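Local coordinates for protein transcriptional regulator (NtrC family) (Aquifex aeolicus, PDB 3DZD) that probably activates sigma-54-dependent transcription as a response regulator whose AAA+ ATPase domain binds and hydrolyses ATP, at residues F283-D286 with L287-L291. Residues are numbered along the deposited sequence; the frame is centred on the assembly and turned at random.
Sequences FRED and LYYRL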
loop_
_atom_site.group_PDB
_atom_site.type_symbol
_atom_site.label_atom_id
_atom_site.label_comp_id
_atom_site.label_asym_id
_atom_site.label_seq_id
_atom_site.Cartn_x
_atom_site.Cartn_y
_atom_site.Cartn_z
ATOM N N PHE A 283 6.626 21.501 26.748
ATOM C CA PHE A 283 6.120 20.159 26.500
ATOM C C PHE A 283 5.491 19.584 27.761
ATOM O O PHE A 283 6.090 19.626 28.837
ATOM C CB PHE A 283 7.242 19.245 26.002
ATOM C CG PHE A 283 6.749 18.026 25.290
ATOM C CD1 PHE A 283 6.515 18.054 23.923
ATOM C CD2 PHE A 283 6.500 16.857 25.985
ATOM C CE1 PHE A 283 6.051 16.925 23.258
ATOM C CE2 PHE A 283 6.035 15.727 25.326
ATOM C CZ PHE A 283 5.814 15.762 23.965
ATOM N N ARG A 284 4.280 19.052 27.618
ATOM C CA ARG A 284 3.544 18.501 28.751
ATOM C C ARG A 284 4.293 17.352 29.397
ATOM O O ARG A 284 4.819 16.472 28.722
ATOM C CB ARG A 284 2.160 18.018 28.322
ATOM C CG ARG A 284 1.352 19.029 27.531
ATOM C CD ARG A 284 -0.029 18.466 27.276
ATOM N NE ARG A 284 -0.651 18.043 28.527
ATOM C CZ ARG A 284 -1.638 18.702 29.122
ATOM N NH1 ARG A 284 -2.121 19.809 28.566
ATOM N NH2 ARG A 284 -2.148 18.256 30.262
ATOM N N GLU A 285 4.315 17.362 30.719
ATOM C CA GLU A 285 5.054 16.383 31.494
ATOM C C GLU A 285 4.354 15.025 31.481
ATOM O O GLU A 285 5.003 13.980 31.376
ATOM C CB GLU A 285 5.215 16.888 32.929
ATOM C CG GLU A 285 6.101 16.042 33.816
ATOM C CD GLU A 285 6.068 16.500 35.265
ATOM O OE1 GLU A 285 5.420 17.529 35.553
ATOM O OE2 GLU A 285 6.690 15.832 36.116
ATOM N N ASP A 286 3.030 15.042 31.598
ATOM C CA ASP A 286 2.258 13.809 31.664
ATOM C C ASP A 286 2.277 13.093 30.320
ATOM O O ASP A 286 2.269 11.870 30.265
ATOM C CB ASP A 286 0.820 14.080 32.126
ATOM C CG ASP A 286 0.129 15.189 31.325
ATOM O OD1 ASP A 286 0.712 15.698 30.342
ATOM O OD2 ASP A 286 -1.010 15.554 31.688
ATOM N N LEU A 287 2.318 13.871 29.244
ATOM C CA LEU A 287 2.348 13.335 27.896
ATOM C C LEU A 287 3.696 12.694 27.629
ATOM O O LEU A 287 3.792 11.679 26.943
ATOM C CB LEU A 287 2.105 14.453 26.880
ATOM C CG LEU A 287 2.429 14.115 25.426
ATOM C CD1 LEU A 287 1.419 13.123 24.888
ATOM C CD2 LEU A 287 2.452 15.363 24.567
ATOM N N TYR A 288 4.746 13.311 28.161
ATOM C CA TYR A 288 6.091 12.813 27.966
ATOM C C TYR A 288 6.201 11.411 28.534
ATOM O O TYR A 288 6.617 10.483 27.842
ATOM C CB TYR A 288 7.116 13.724 28.639
ATOM C CG TYR A 288 8.484 13.099 28.759
ATOM C CD1 TYR A 288 9.328 13.014 27.666
ATOM C CD2 TYR A 288 8.927 12.582 29.965
ATOM C CE1 TYR A 288 10.582 12.445 27.772
ATOM C CE2 TYR A 288 10.182 12.006 30.083
ATOM C CZ TYR A 288 11.002 11.937 28.982
ATOM O OH TYR A 288 12.251 11.358 29.093
ATOM N N TYR A 289 5.823 11.255 29.799
ATOM C CA TYR A 289 5.886 9.943 30.435
ATOM C C TYR A 289 4.967 8.920 29.761
ATOM O O TYR A 289 5.275 7.733 29.740
ATOM C CB TYR A 289 5.648 10.049 31.945
ATOM C CG TYR A 289 6.796 10.760 32.633
ATOM C CD1 TYR A 289 8.063 10.190 32.668
ATOM C CD2 TYR A 289 6.629 12.015 33.206
ATOM C CE1 TYR A 289 9.127 10.837 33.271
ATOM C CE2 TYR A 289 7.692 12.672 33.816
ATOM C CZ TYR A 289 8.939 12.075 33.847
ATOM O OH TYR A 289 10.006 12.709 34.450
ATOM N N ARG A 290 3.861 9.384 29.187
ATOM C CA ARG A 290 2.983 8.507 28.424
ATOM C C ARG A 290 3.703 7.954 27.195
ATOM O O ARG A 290 3.540 6.782 26.859
ATOM C CB ARG A 290 1.730 9.249 27.971
ATOM C CG ARG A 290 0.697 9.443 29.053
ATOM C CD ARG A 290 -0.460 8.484 28.892
ATOM N NE ARG A 290 -1.370 8.539 30.031
ATOM C CZ ARG A 290 -2.332 7.649 30.249
ATOM N NH1 ARG A 290 -2.504 6.639 29.402
ATOM N NH2 ARG A 290 -3.112 7.766 31.314
ATOM N N LEU A 291 4.498 8.802 26.540
ATOM C CA LEU A 291 5.110 8.474 25.255
ATOM C C LEU A 291 6.432 7.738 25.371
ATOM O O LEU A 291 6.961 7.256 24.368
ATOM C CB LEU A 291 5.370 9.749 24.465
ATOM C CG LEU A 291 4.177 10.480 23.871
ATOM C CD1 LEU A 291 4.631 11.805 23.287
ATOM C CD2 LEU A 291 3.531 9.622 22.811
#
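The ring of F283 meets L287 through its CZ corner at the amino-terminal end of helix 285-291, a short helix in the AAA+ domain, and the turn that follows is a compact example of how a helix start is organised. CZ of F283 comes to 3.4 Å from CD2 of L287, the two side chains crossing at about a right angle. The chi1 of F283, -160°, places CG opposite the backbone N and sends the ring forward along the first turns of the helix. Its edge thus also meets CA of Y288 and, at 4.2 Å from CZ, the methyl CD1 of L291. L287, Y288 and L291 are buried on the helix, with F283, from the preceding loop, packed against them.

R284 occupies the N-cap position. Its carbonyl O accepts the first helical bond, 3.2 Å from N of Y288; the next, from N of Y289 to O of E285, is nearly straight. N of R290 then bonds O of D286, whose carboxylate OD1 receives a weak bond from N of L287, bent to 117°. On the more open flank, the CG of E285 sits 3.7 Å from CE2 of Y289, its carboxylate plane turned 56° from the phenol ring.

Farther out, V231 touches both F283 and L291, and L291 touches V266 and S268 of strand 265-270. Helix 236-248 borders R284 and D286, Q239 taking a hydrogen bond from N of R284 through OE1, while helix 274-279 packs on Y288. What holds the D286 carboxylate in place is a side-on grip by R284, both oxygens offering syn lone pairs: NE binds OD1, while NH2 makes a salt bridge with OD2 at 3.3 Å, exactly in the guanidinium plane.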